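PDB 6YHH: beta-N-acetylglucosaminidase-like protein Glycoside hydrolase family 20 from Flavobacterium johnsoniae, which probably hydrolyses terminal N-acetylglucosamine residues from chitin-derived oligosaccharides as a family 20 beta-N-acetylhexosaminidase. Local coordinates for residues A169-K174 and R223-V228; N215-A220 and L305-Y310; Q330-K335 and H342-Y347. All coordinates share one frame; numbering follows the deposited sequence.

Contact 1 of 3, residues A169-K174 and R223-V228; sequences ALAAMK and RGILIV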
ATOM      1  N   ALA A 169      -5.241   1.588 -12.340  1.00  8.95           N
ATOM      2  CA  ALA A 169      -6.696   1.656 -12.228  1.00  9.06           C
ATOM      3  C   ALA A 169      -7.281   2.380 -13.490  1.00  8.90           C
ATOM      4  O   ALA A 169      -8.380   2.028 -14.005  1.00  8.47           O
ATOM      5  CB  ALA A 169      -7.146   2.344 -10.970  1.00  9.74           C
ATOM      6  N   LEU A 170      -6.611   3.443 -13.901  1.00  8.50           N
ATOM      7  CA  LEU A 170      -7.033   4.220 -15.108  1.00  8.69           C
ATOM      8  C   LEU A 170      -7.065   3.249 -16.322  1.00  8.76           C
ATOM      9  O   LEU A 170      -8.074   3.157 -16.987  1.00  9.50           O
ATOM     10  CB  LEU A 170      -6.106   5.387 -15.445  1.00  9.83           C
ATOM     11  CG  LEU A 170      -6.220   6.605 -14.516  1.00 12.62           C
ATOM     12  CD1 LEU A 170      -5.394   7.744 -15.098  1.00 13.26           C
ATOM     13  CD2 LEU A 170      -7.538   7.054 -14.065  1.00 16.51           C
ATOM     14  N   ALA A 171      -6.012   2.473 -16.481  1.00  9.19           N
ATOM     15  CA  ALA A 171      -6.039   1.503 -17.592  1.00  9.49           C
ATOM     16  C   ALA A 171      -7.146   0.508 -17.467  1.00  9.05           C
ATOM     17  O   ALA A 171      -7.765   0.138 -18.449  1.00  9.48           O
ATOM     18  CB  ALA A 171      -4.672   0.852 -17.797  1.00 10.42           C
ATOM     19  N   ALA A 172      -7.390   0.026 -16.257  1.00  8.63           N
ATOM     20  CA  ALA A 172      -8.435  -0.936 -16.016  1.00  8.84           C
ATOM     21  C   ALA A 172      -9.788  -0.430 -16.419  1.00  8.58           C
ATOM     22  O   ALA A 172     -10.695  -1.226 -16.833  1.00  8.44           O
ATOM     23  CB  ALA A 172      -8.433  -1.304 -14.538  1.00  8.94           C
ATOM     24  N   MET A 173      -9.954   0.888 -16.338  1.00  8.23           N
ATOM     25  CA  MET A 173     -11.237   1.564 -16.693  1.00  8.84           C
ATOM     26  C   MET A 173     -11.172   2.196 -18.084  1.00  9.44           C
ATOM     27  O   MET A 173     -12.040   3.007 -18.429  1.00  9.03           O
ATOM     28  CB  MET A 173     -11.555   2.611 -15.666  1.00  8.55           C
ATOM     29  CG  MET A 173     -11.758   2.056 -14.245  1.00  8.80           C
ATOM     30  SD  MET A 173     -12.792   0.564 -14.130  1.00  9.90           S
ATOM     31  CE  MET A 173     -14.220   1.240 -15.029  1.00  9.97           C
ATOM     32  N   LYS A 174     -10.138   1.903 -18.861  1.00  9.24           N
ATOM     33  CA  LYS A 174      -9.941   2.473 -20.208  1.00  9.78           C
ATOM     34  C   LYS A 174      -9.779   3.971 -20.242  1.00 10.01           C
ATOM     35  O   LYS A 174     -10.129   4.641 -21.225  1.00  9.86           O
ATOM     36  CB  LYS A 174     -11.026   2.012 -21.162  1.00  8.91           C
ATOM     37  CG  LYS A 174     -11.113   0.534 -21.278  1.00  9.69           C
ATOM     38  CD  LYS A 174     -12.093   0.106 -22.382  1.00  9.08           C
ATOM     39  CE  LYS A 174     -12.261  -1.402 -22.464  1.00  9.04           C
ATOM     40  NZ  LYS A 174     -13.229  -1.882 -21.445  1.00  9.37           N
ATOM     41  N   ARG A 223       1.077   1.620 -20.261  1.00  9.88           N
ATOM     42  CA  ARG A 223      -0.355   1.331 -20.023  1.00  9.65           C
ATOM     43  C   ARG A 223      -1.278   2.178 -20.842  1.00  9.73           C
ATOM     44  O   ARG A 223      -2.504   2.206 -20.632  1.00 11.00           O
ATOM     45  CB  ARG A 223      -0.596   1.524 -18.514  1.00  9.76           C
ATOM     46  CG  ARG A 223       0.010   0.385 -17.732  1.00  9.79           C
ATOM     47  CD  ARG A 223       0.319   0.769 -16.249  1.00  9.55           C
ATOM     48  NE  ARG A 223       0.946  -0.277 -15.472  1.00 10.49           N
ATOM     49  CZ  ARG A 223       2.233  -0.628 -15.568  1.00  9.77           C
ATOM     50  NH1 ARG A 223       3.092   0.023 -16.355  1.00  9.58           N
ATOM     51  NH2 ARG A 223       2.709  -1.598 -14.840  1.00 11.40           N
ATOM     52  N   GLY A 224      -0.753   2.774 -21.936  1.00 10.51           N
ATOM     53  CA  GLY A 224      -1.532   3.529 -22.884  1.00  9.67           C
ATOM     54  C   GLY A 224      -2.041   4.903 -22.487  1.00 10.09           C
ATOM     55  O   GLY A 224      -2.995   5.445 -23.092  1.00 10.75           O
ATOM     56  N   ILE A 225      -1.379   5.460 -21.481  1.00  9.46           N
ATOM     57  CA  ILE A 225      -1.791   6.721 -20.821  1.00  9.72           C
ATOM     58  C   ILE A 225      -0.822   7.894 -21.084  1.00  9.17           C
ATOM     59  O   ILE A 225       0.386   7.779 -20.920  1.00 10.80           O
ATOM     60  CB  ILE A 225      -1.940   6.449 -19.311  1.00  9.99           C
ATOM     61  CG1 ILE A 225      -3.028   5.355 -19.059  1.00  9.80           C
ATOM     62  CG2 ILE A 225      -2.241   7.744 -18.542  1.00 10.32           C
ATOM     63  CD1 ILE A 225      -2.894   4.754 -17.678  1.00 11.33           C
ATOM     64  N   LEU A 226      -1.399   8.996 -21.477  1.00  9.42           N
ATOM     65  CA  LEU A 226      -0.744  10.317 -21.655  1.00  9.60           C
ATOM     66  C   LEU A 226      -0.654  11.049 -20.323  1.00  9.35           C
ATOM     67  O   LEU A 226      -1.648  11.092 -19.600  1.00  8.99           O
ATOM     68  CB  LEU A 226      -1.604  11.150 -22.569  1.00 10.12           C
ATOM     69  CG  LEU A 226      -1.235  12.616 -22.771  1.00 10.18           C
ATOM     70  CD1 LEU A 226       0.101  12.728 -23.489  1.00 11.67           C
ATOM     71  CD2 LEU A 226      -2.280  13.367 -23.559  1.00 10.81           C
ATOM     72  N   ILE A 227       0.506  11.607 -19.999  1.00  7.97           N
ATOM     73  CA  ILE A 227       0.606  12.477 -18.880  1.00  8.52           C
ATOM     74  C   ILE A 227       0.618  13.929 -19.272  1.00  8.16           C
ATOM     75  O   ILE A 227       1.443  14.348 -20.169  1.00  9.28           O
ATOM     76  CB  ILE A 227       1.788  12.119 -17.959  1.00  8.89           C
ATOM     77  CG1 ILE A 227       1.703  10.650 -17.443  1.00  9.20           C
ATOM     78  CG2 ILE A 227       1.966  13.162 -16.819  1.00  8.21           C
ATOM     79  CD1 ILE A 227       2.737  10.259 -16.416  1.00  9.64           C
ATOM     80  N   VAL A 228      -0.233  14.708 -18.613  1.00  9.23           N
ATOM     81  CA  VAL A 228      -0.338  16.123 -18.834  1.00  8.89           C
ATOM     82  C   VAL A 228       0.125  16.796 -17.519  1.00  8.77           C
ATOM     83  O   VAL A 228      -0.591  16.745 -16.498  1.00  9.10           O
ATOM     84  CB  VAL A 228      -1.775  16.572 -19.229  1.00  9.67           C
ATOM     85  CG1 VAL A 228      -1.823  18.055 -19.362  1.00  9.67           C
ATOM     86  CG2 VAL A 228      -2.218  15.864 -20.510  1.00  9.03           C
TER
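Ile225 sets CD1 against the last turn of helix 160-172, where the methyl meets Leu170 and Ala171 together. It lies 4.0 Å from Leu170 CB and 4.3 Å from Ala171 CB. The same Ile225 CD1 is also 4.0 Å from Ala171 N, so it rests on the helix backbone as well as on its side chains. The torsions explain the reach. Ile225 CG1 lies beside the backbone N (chi1 -60°), anti to the carbonyl carbon, and the chain runs on nearly extended to CD1 (chi2 162°). This is the packed half of the contact, and both Leu170 and Ile225 are buried. Phe178 of strand 177-184 and Ala220 of helix 210-222 also touch Ile225.

The segments belong to the TIM-barrel catalytic domain of family 20. Helix 160-172 leads into strand 177-184, which pairs in parallel with strand 226-230. Each helix ends in a Schellman motif before its strand. Lys174 is the C-prime residue after helix 160-172, and Gly224 is its counterpart after helix 210-222. Both have positive phi.

The other half, where Ala171 meets Arg223, is partly exposed. The touch there is small. Ala171 CB approaches Arg223 O at 3.8 Å and Arg223 CB at 4.2 Å, and the rest of the arginine goes elsewhere. Its chain is extended from CG to NE. Arg223 NE forms a salt bridge with Asp168, one turn before Ala171 on helix 160-172, while NH1 is hydrogen-bonded to Tyr219 O and the guanidinium makes a cation-pi contact with the Tyr219 ring.

Contact 2 of 3, residues N215-A220 and L305-Y310; sequences NIVKYA and LFPGAY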
ATOM      1  N   ASN A 215      10.293   7.851 -15.047  1.00  9.78           N
ATOM      2  CA  ASN A 215       9.884   6.464 -14.935  1.00 11.09           C
ATOM      3  C   ASN A 215       8.362   6.328 -14.768  1.00 10.84           C
ATOM      4  O   ASN A 215       7.820   5.320 -15.235  1.00 11.53           O
ATOM      5  CB  ASN A 215      10.628   5.765 -13.805  1.00 13.13           C
ATOM      6  CG  ASN A 215      12.112   5.519 -14.171  1.00 15.67           C
ATOM      7  OD1 ASN A 215      12.437   5.489 -15.357  1.00 19.83           O
ATOM      8  ND2 ASN A 215      12.947   5.231 -13.204  1.00 15.14           N
ATOM      9  N   ILE A 216       7.706   7.366 -14.200  1.00  9.96           N
ATOM     10  CA  ILE A 216       6.225   7.350 -14.173  1.00  9.16           C
ATOM     11  C   ILE A 216       5.699   7.584 -15.566  1.00  9.79           C
ATOM     12  O   ILE A 216       4.689   7.028 -15.966  1.00 10.09           O
ATOM     13  CB  ILE A 216       5.736   8.329 -13.108  1.00  9.52           C
ATOM     14  CG1 ILE A 216       5.918   7.689 -11.719  1.00 10.14           C
ATOM     15  CG2 ILE A 216       4.287   8.732 -13.317  1.00  9.06           C
ATOM     16  CD1 ILE A 216       5.836   8.654 -10.537  1.00 10.16           C
ATOM     17  N   VAL A 217       6.322   8.466 -16.355  1.00 10.70           N
ATOM     18  CA  VAL A 217       5.901   8.696 -17.770  1.00 10.12           C
ATOM     19  C   VAL A 217       5.963   7.355 -18.493  1.00 10.32           C
ATOM     20  O   VAL A 217       5.059   6.977 -19.204  1.00 11.15           O
ATOM     21  CB  VAL A 217       6.806   9.763 -18.412  1.00 10.38           C
ATOM     22  CG1 VAL A 217       6.745   9.707 -19.921  1.00 11.06           C
ATOM     23  CG2 VAL A 217       6.446  11.156 -17.906  1.00 11.62           C
ATOM     24  N   LYS A 218       7.055   6.601 -18.301  1.00 11.37           N
ATOM     25  CA  LYS A 218       7.207   5.280 -18.954  1.00 11.72           C
ATOM     26  C   LYS A 218       6.160   4.309 -18.501  1.00 10.71           C
ATOM     27  O   LYS A 218       5.566   3.609 -19.323  1.00 10.31           O
ATOM     28  CB  LYS A 218       8.581   4.686 -18.688  1.00 14.02           C
ATOM     29  CG  LYS A 218       9.706   5.411 -19.335  1.00 19.49           C
ATOM     30  CD  LYS A 218      11.093   4.726 -19.211  1.00 23.53           C
ATOM     31  CE  LYS A 218      12.233   5.650 -19.542  1.00 30.58           C
ATOM     32  NZ  LYS A 218      13.529   4.904 -19.698  1.00 33.46           N
ATOM     33  N   TYR A 219       5.886   4.298 -17.194  1.00 10.70           N
ATOM     34  CA  TYR A 219       4.928   3.366 -16.596  1.00 10.07           C
ATOM     35  C   TYR A 219       3.572   3.655 -17.220  1.00  9.80           C
ATOM     36  O   TYR A 219       2.815   2.744 -17.592  1.00  9.09           O
ATOM     37  CB  TYR A 219       4.887   3.627 -15.076  1.00  9.96           C
ATOM     38  CG  TYR A 219       4.136   2.661 -14.251  1.00  9.72           C
ATOM     39  CD1 TYR A 219       2.787   2.768 -14.067  1.00  9.04           C
ATOM     40  CD2 TYR A 219       4.795   1.609 -13.597  1.00 10.63           C
ATOM     41  CE1 TYR A 219       2.100   1.865 -13.265  1.00  9.34           C
ATOM     42  CE2 TYR A 219       4.136   0.692 -12.822  1.00 10.00           C
ATOM     43  CZ  TYR A 219       2.782   0.829 -12.613  1.00 10.04           C
ATOM     44  OH  TYR A 219       2.101  -0.108 -11.823  1.00 10.44           O
ATOM     45  N   ALA A 220       3.250   4.929 -17.333  1.00  9.68           N
ATOM     46  CA  ALA A 220       1.972   5.369 -17.938  1.00 10.66           C
ATOM     47  C   ALA A 220       1.882   4.939 -19.428  1.00 10.12           C
ATOM     48  O   ALA A 220       0.874   4.472 -19.915  1.00 10.18           O
ATOM     49  CB  ALA A 220       1.759   6.869 -17.828  1.00 10.56           C
ATOM     50  N   LEU A 305      10.978  16.480 -19.461  1.00 12.02           N
ATOM     51  CA  LEU A 305      10.586  15.334 -18.637  1.00 11.63           C
ATOM     52  C   LEU A 305       9.280  14.710 -19.113  1.00 11.33           C
ATOM     53  O   LEU A 305       9.034  13.512 -18.843  1.00 12.16           O
ATOM     54  CB  LEU A 305      10.487  15.762 -17.160  1.00 12.07           C
ATOM     55  CG  LEU A 305      11.662  16.489 -16.528  1.00 12.05           C
ATOM     56  CD1 LEU A 305      11.335  16.794 -15.074  1.00 12.84           C
ATOM     57  CD2 LEU A 305      12.876  15.581 -16.644  1.00 13.49           C
ATOM     58  N   PHE A 306       8.457  15.495 -19.778  1.00 10.76           N
ATOM     59  CA  PHE A 306       7.115  15.095 -20.158  1.00 10.46           C
ATOM     60  C   PHE A 306       6.991  15.084 -21.702  1.00 12.11           C
ATOM     61  O   PHE A 306       6.811  16.128 -22.320  1.00 11.81           O
ATOM     62  CB  PHE A 306       6.141  16.075 -19.549  1.00 11.27           C
ATOM     63  CG  PHE A 306       6.059  15.994 -18.059  1.00 10.57           C
ATOM     64  CD1 PHE A 306       5.373  14.917 -17.470  1.00 11.51           C
ATOM     65  CD2 PHE A 306       6.683  16.919 -17.255  1.00 10.49           C
ATOM     66  CE1 PHE A 306       5.305  14.859 -16.077  1.00 10.14           C
ATOM     67  CE2 PHE A 306       6.651  16.819 -15.889  1.00 10.61           C
ATOM     68  CZ  PHE A 306       5.958  15.767 -15.319  1.00  9.40           C
ATOM     69  N   PRO A 307       7.036  13.911 -22.318  1.00 12.77           N
ATOM     70  CA  PRO A 307       7.045  13.876 -23.776  1.00 13.05           C
ATOM     71  C   PRO A 307       5.706  14.175 -24.450  1.00 13.35           C
ATOM     72  O   PRO A 307       5.677  14.410 -25.658  1.00 12.43           O
ATOM     73  CB  PRO A 307       7.461  12.440 -24.084  1.00 14.18           C
ATOM     74  CG  PRO A 307       6.953  11.646 -22.899  1.00 14.09           C
ATOM     75  CD  PRO A 307       7.183  12.573 -21.720  1.00 13.72           C
ATOM     76  N   GLY A 308       4.600  14.144 -23.680  1.00 11.76           N
ATOM     77  CA  GLY A 308       3.294  14.428 -24.165  1.00 12.91           C
ATOM     78  C   GLY A 308       3.224  15.821 -24.749  1.00 11.97           C
ATOM     79  O   GLY A 308       3.960  16.706 -24.356  1.00 13.34           O
ATOM     80  N   ALA A 309       2.325  16.000 -25.697  1.00 12.45           N
ATOM     81  CA  ALA A 309       2.266  17.261 -26.416  1.00 12.08           C
ATOM     82  C   ALA A 309       1.614  18.422 -25.754  1.00 11.65           C
ATOM     83  O   ALA A 309       1.574  19.523 -26.344  1.00 11.19           O
ATOM     84  CB  ALA A 309       1.601  17.009 -27.768  1.00 14.01           C
ATOM     85  N   TYR A 310       1.023  18.223 -24.538  1.00 11.34           N
ATOM     86  CA  TYR A 310       0.215  19.232 -23.857  1.00 11.15           C
ATOM     87  C   TYR A 310       0.875  19.619 -22.531  1.00 10.66           C
ATOM     88  O   TYR A 310       1.347  18.765 -21.768  1.00 10.68           O
ATOM     89  CB  TYR A 310      -1.210  18.718 -23.583  1.00 12.08           C
ATOM     90  CG  TYR A 310      -1.793  18.171 -24.849  1.00 12.37           C
ATOM     91  CD1 TYR A 310      -2.302  19.030 -25.755  1.00 12.95           C
ATOM     92  CD2 TYR A 310      -1.627  16.879 -25.183  1.00 14.09           C
ATOM     93  CE1 TYR A 310      -2.764  18.562 -26.982  1.00 15.10           C
ATOM     94  CE2 TYR A 310      -2.055  16.380 -26.384  1.00 16.53           C
ATOM     95  CZ  TYR A 310      -2.640  17.251 -27.279  1.00 16.22           C
ATOM     96  OH  TYR A 310      -3.070  16.780 -28.533  1.00 20.96           O
TER
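Val217 meets Leu305, Phe306 and Pro307 through its two methyl groups. Val217 CG1 points at the CD-CG side of the proline ring. It is 3.4 Å from Pro307 CD, tighter than ordinary van der Waals contact, and 3.6 Å from Pro307 CG. The other methyl faces the residues just before the proline. Val217 CG2 lies 3.6 Å from the carbonyl oxygen Leu305 O and 3.9 Å from Phe306 CD1, meeting the phenyl ring obliquely. The valine torsion divides the work: CG1 is anti to the backbone N (chi1 161°), while CG2 is anti to the carbonyl carbon. An alanine here would lose both methyls and is likely to leave a gap against Pro307 and Phe306, with the loop less firmly seated on the helix.

The contact joins helix 210-222 of the TIM-barrel domain to the loop that leads from helix 289-302 into strand 310-312. Val217 sits on a regular helical turn, with backbone hydrogen bonds from Tyr219 N to Asn215 O and from Ala220 N to Ile216 O.

Further out, Phe306 is buried against Ile213 of the same helix and against Ile227, Trp180 and Leu182 of the neighbouring strands, while Leu305 packs on Gln210, Ile213 and Arg214. The loop is also gripped through its backbone: Lys361 NZ is hydrogen-bonded to both Phe306 O and Gly308 O. Ile216 and Tyr219 pack against helix 160-172, and Tyr219 OH is hydrogen-bonded to Asp168 there.

Contact 3 of 3, residues Q330-K335 and H342-Y347; sequences QEFKKK and HELQTY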
ATOM      1  N   GLN A 330      -0.559  48.322 -12.710  1.00 17.25           N
ATOM      2  CA  GLN A 330      -1.534  49.227 -13.350  1.00 17.76           C
ATOM      3  C   GLN A 330      -0.950  50.003 -14.514  1.00 17.04           C
ATOM      4  O   GLN A 330      -1.637  50.130 -15.545  1.00 20.31           O
ATOM      5  CB  GLN A 330      -2.172  50.138 -12.299  1.00 17.28           C
ATOM      6  CG  GLN A 330      -2.962  49.402 -11.219  1.00 18.52           C
ATOM      7  CD  GLN A 330      -3.944  48.403 -11.786  1.00 18.14           C
ATOM      8  OE1 GLN A 330      -3.879  47.191 -11.488  1.00 19.89           O
ATOM      9  NE2 GLN A 330      -4.854  48.881 -12.649  1.00 15.94           N
ATOM     10  N   GLU A 331       0.274  50.503 -14.413  1.00 19.28           N
ATOM     11  CA  GLU A 331       0.928  51.130 -15.580  1.00 21.24           C
ATOM     12  C   GLU A 331       1.119  50.180 -16.725  1.00 22.68           C
ATOM     13  O   GLU A 331       1.014  50.564 -17.891  1.00 21.39           O
ATOM     14  CB  GLU A 331       2.277  51.729 -15.226  1.00 24.55           C
ATOM     15  CG  GLU A 331       2.282  53.084 -14.568  1.00 28.78           C
ATOM     16  CD  GLU A 331       1.629  54.156 -15.421  1.00 29.64           C
ATOM     17  OE1 GLU A 331       2.233  54.531 -16.461  1.00 36.06           O
ATOM     18  OE2 GLU A 331       0.508  54.552 -15.073  1.00 33.21           O
ATOM     19  N   PHE A 332       1.442  48.909 -16.410  1.00 20.64           N
ATOM     20  CA  PHE A 332       1.669  47.909 -17.438  1.00 18.18           C
ATOM     21  C   PHE A 332       0.376  47.617 -18.178  1.00 17.53           C
ATOM     22  O   PHE A 332       0.375  47.385 -19.395  1.00 19.52           O
ATOM     23  CB  PHE A 332       2.186  46.648 -16.729  1.00 16.72           C
ATOM     24  CG  PHE A 332       2.634  45.578 -17.651  1.00 15.62           C
ATOM     25  CD1 PHE A 332       3.936  45.557 -18.139  1.00 17.50           C
ATOM     26  CD2 PHE A 332       1.773  44.588 -18.013  1.00 17.35           C
ATOM     27  CE1 PHE A 332       4.334  44.583 -19.011  1.00 18.21           C
ATOM     28  CE2 PHE A 332       2.181  43.563 -18.835  1.00 16.69           C
ATOM     29  CZ  PHE A 332       3.457  43.582 -19.349  1.00 17.98           C
ATOM     30  N   LYS A 333      -0.757  47.555 -17.454  1.00 16.30           N
ATOM     31  CA  LYS A 333      -2.007  47.367 -18.094  1.00 17.66           C
ATOM     32  C   LYS A 333      -2.322  48.558 -19.043  1.00 21.68           C
ATOM     33  O   LYS A 333      -2.904  48.359 -20.077  1.00 23.68           O
ATOM     34  CB  LYS A 333      -3.143  47.253 -17.068  1.00 19.78           C
ATOM     35  CG  LYS A 333      -3.123  45.991 -16.261  1.00 19.02           C
ATOM     36  CD  LYS A 333      -4.193  46.007 -15.179  1.00 22.15           C
ATOM     37  CE  LYS A 333      -5.600  45.981 -15.674  1.00 23.77           C
ATOM     38  NZ  LYS A 333      -6.510  46.431 -14.560  1.00 25.96           N
ATOM     39  N   LYS A 334      -1.992  49.766 -18.620  1.00 22.79           N
ATOM     40  CA  LYS A 334      -2.197  50.977 -19.466  1.00 25.89           C
ATOM     41  C   LYS A 334      -1.344  50.883 -20.678  1.00 25.81           C
ATOM     42  O   LYS A 334      -1.856  51.119 -21.788  1.00 29.50           O
ATOM     43  CB  LYS A 334      -1.848  52.257 -18.715  1.00 28.12           C
ATOM     44  N   LYS A 335      -0.070  50.516 -20.504  1.00 27.79           N
ATOM     45  CA  LYS A 335       0.889  50.364 -21.625  1.00 26.18           C
ATOM     46  C   LYS A 335       0.350  49.400 -22.668  1.00 29.75           C
ATOM     47  O   LYS A 335       0.354  49.683 -23.887  1.00 26.00           O
ATOM     48  CB  LYS A 335       2.258  49.901 -21.158  1.00 28.87           C
ATOM     49  CG  LYS A 335       3.310  49.726 -22.268  1.00 32.39           C
ATOM     50  CD  LYS A 335       4.702  49.314 -21.706  1.00 33.83           C
ATOM     51  N   HIS A 342      -8.391  39.662 -16.137  1.00 14.37           N
ATOM     52  CA  HIS A 342      -8.421  38.508 -17.035  1.00 17.36           C
ATOM     53  C   HIS A 342      -7.695  38.798 -18.352  1.00 14.68           C
ATOM     54  O   HIS A 342      -6.971  37.929 -18.854  1.00 13.29           O
ATOM     55  CB  HIS A 342      -9.863  38.073 -17.289  1.00 20.16           C
ATOM     56  CG  HIS A 342     -10.438  37.299 -16.146  1.00 25.57           C
ATOM     57  ND1 HIS A 342      -9.648  36.610 -15.259  1.00 29.94           N
ATOM     58  CD2 HIS A 342     -11.717  37.080 -15.762  1.00 33.57           C
ATOM     59  CE1 HIS A 342     -10.416  36.008 -14.366  1.00 29.08           C
ATOM     60  NE2 HIS A 342     -11.676  36.265 -14.660  1.00 34.88           N
ATOM     61  N   GLU A 343      -7.838  40.013 -18.895  1.00 13.40           N
ATOM     62  CA  GLU A 343      -7.090  40.377 -20.116  1.00 13.90           C
ATOM     63  C   GLU A 343      -5.595  40.368 -19.858  1.00 12.82           C
ATOM     64  O   GLU A 343      -4.802  39.886 -20.694  1.00 13.02           O
ATOM     65  CB  GLU A 343      -7.524  41.762 -20.660  1.00 14.85           C
ATOM     66  CG  GLU A 343      -8.924  41.683 -21.247  1.00 17.93           C
ATOM     67  CD  GLU A 343      -9.390  43.048 -21.774  1.00 23.74           C
ATOM     68  OE1 GLU A 343      -8.618  44.027 -21.810  1.00 32.94           O
ATOM     69  OE2 GLU A 343     -10.456  43.054 -22.345  1.00 29.21           O
ATOM     70  N   LEU A 344      -5.204  40.868 -18.694  1.00 11.17           N
ATOM     71  CA  LEU A 344      -3.792  40.859 -18.365  1.00 10.49           C
ATOM     72  C   LEU A 344      -3.249  39.444 -18.161  1.00 11.04           C
ATOM     73  O   LEU A 344      -2.122  39.089 -18.533  1.00 11.76           O
ATOM     74  CB  LEU A 344      -3.572  41.718 -17.135  1.00 11.53           C
ATOM     75  CG  LEU A 344      -2.182  41.731 -16.478  1.00 12.26           C
ATOM     76  CD1 LEU A 344      -1.111  42.141 -17.442  1.00 13.28           C
ATOM     77  CD2 LEU A 344      -2.161  42.627 -15.244  1.00 13.81           C
ATOM     78  N   GLN A 345      -4.080  38.602 -17.541  1.00 11.13           N
ATOM     79  CA  GLN A 345      -3.687  37.210 -17.324  1.00  9.93           C
ATOM     80  C   GLN A 345      -3.609  36.445 -18.644  1.00 10.81           C
ATOM     81  O   GLN A 345      -2.726  35.596 -18.833  1.00  9.82           O
ATOM     82  CB  GLN A 345      -4.632  36.513 -16.353  1.00 10.90           C
ATOM     83  CG  GLN A 345      -4.063  35.195 -15.878  1.00 12.26           C
ATOM     84  CD  GLN A 345      -5.053  34.405 -15.026  1.00 13.72           C
ATOM     85  OE1 GLN A 345      -5.767  34.954 -14.228  1.00 16.43           O
ATOM     86  NE2 GLN A 345      -5.086  33.118 -15.218  1.00 12.95           N
ATOM     87  N   THR A 346      -4.476  36.772 -19.594  1.00 10.78           N
ATOM     88  CA  THR A 346      -4.379  36.141 -20.914  1.00 10.90           C
ATOM     89  C   THR A 346      -3.106  36.621 -21.623  1.00 11.75           C
ATOM     90  O   THR A 346      -2.419  35.840 -22.269  1.00 10.95           O
ATOM     91  CB  THR A 346      -5.605  36.523 -21.742  1.00 10.75           C
ATOM     92  OG1 THR A 346      -6.793  35.911 -21.148  1.00 12.25           O
ATOM     93  CG2 THR A 346      -5.444  35.997 -23.212  1.00 12.17           C
ATOM     94  N   TYR A 347      -2.798  37.922 -21.517  1.00 11.43           N
ATOM     95  CA  TYR A 347      -1.482  38.393 -22.026  1.00 11.45           C
ATOM     96  C   TYR A 347      -0.277  37.614 -21.455  1.00 11.69           C
ATOM     97  O   TYR A 347       0.607  37.150 -22.177  1.00 12.62           O
ATOM     98  CB  TYR A 347      -1.338  39.848 -21.699  1.00 12.50           C
ATOM     99  CG  TYR A 347       0.004  40.415 -22.065  1.00 13.93           C
ATOM    100  CD1 TYR A 347       1.029  40.354 -21.208  1.00 15.17           C
ATOM    101  CD2 TYR A 347       0.217  41.010 -23.322  1.00 19.17           C
ATOM    102  CE1 TYR A 347       2.289  40.801 -21.552  1.00 18.20           C
ATOM    103  CE2 TYR A 347       1.479  41.493 -23.673  1.00 18.91           C
ATOM    104  CZ  TYR A 347       2.500  41.379 -22.779  1.00 21.03           C
ATOM    105  OH  TYR A 347       3.804  41.845 -23.038  1.00 26.27           O
TER
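Phe332 turns the edge of its ring toward the face of Tyr347. The planes stand at 75° and the centroids are 5.7 Å apart, an offset edge-to-face pair. The closest atoms are Phe332 CZ and Tyr347 CE1, at 3.7 Å. Tyr347 CE1 lies in the plane of the phenyl ring, at its rim. In both residues CG is anti to the backbone N (chi1 -173° for Phe332), which brings the two rings together.

Leu344, one turn before Tyr347 on the same helix, packs beside the ring pair. Its two methyls serve different partners. Leu344 CD1 touches the same phenyl edge, 3.8 Å from Phe332 CD2. Leu344 CD2 meets the aliphatic part of Lys333, 3.6 Å from Lys333 CG. The leucine and lysine side chains cross at about a right angle. The lysine chain bends further out, at chi3. Across the segments the contact is apolar.

The short helical segments lie at 78° to each other, with axes 11.0 Å apart at closest approach. Helix 327-335 and helix 341-358 are joined by a short connection, and His336 in that connection meets the rings of both Phe332 and Tyr347. Leu338 in the connection and Trp323 of helix 321-325 both pack on Leu344. On helix 341-358 itself, Thr346 OG1 shares hydrogen bonds with Ile369 O and Thr371 OG1, beyond strand 362-366.

How the contacts relate
Contacts 1 and 2 are neighbours, with centres 12 Å apart. Helix 210-222 carries one segment of contact 2 and runs directly into the 223-228 segment of contact 1. Ile225 N probably forms a hydrogen bond with Ala220 O (2.9 Å). Ile227 CD1 packs on Val217 CA (3.8 Å), and Leu226 CD1 packs on Gly308 CA (3.7 Å). Along the chain their segments alternate. Contact 3 stands apart: its centre is about 39 Å from that of contact 1 and 34 Å from that of contact 2, with nearest atoms about 16 Å away in each case. All three belong to the catalytic domain, but each lies away from Glu317, the predicted proton donor.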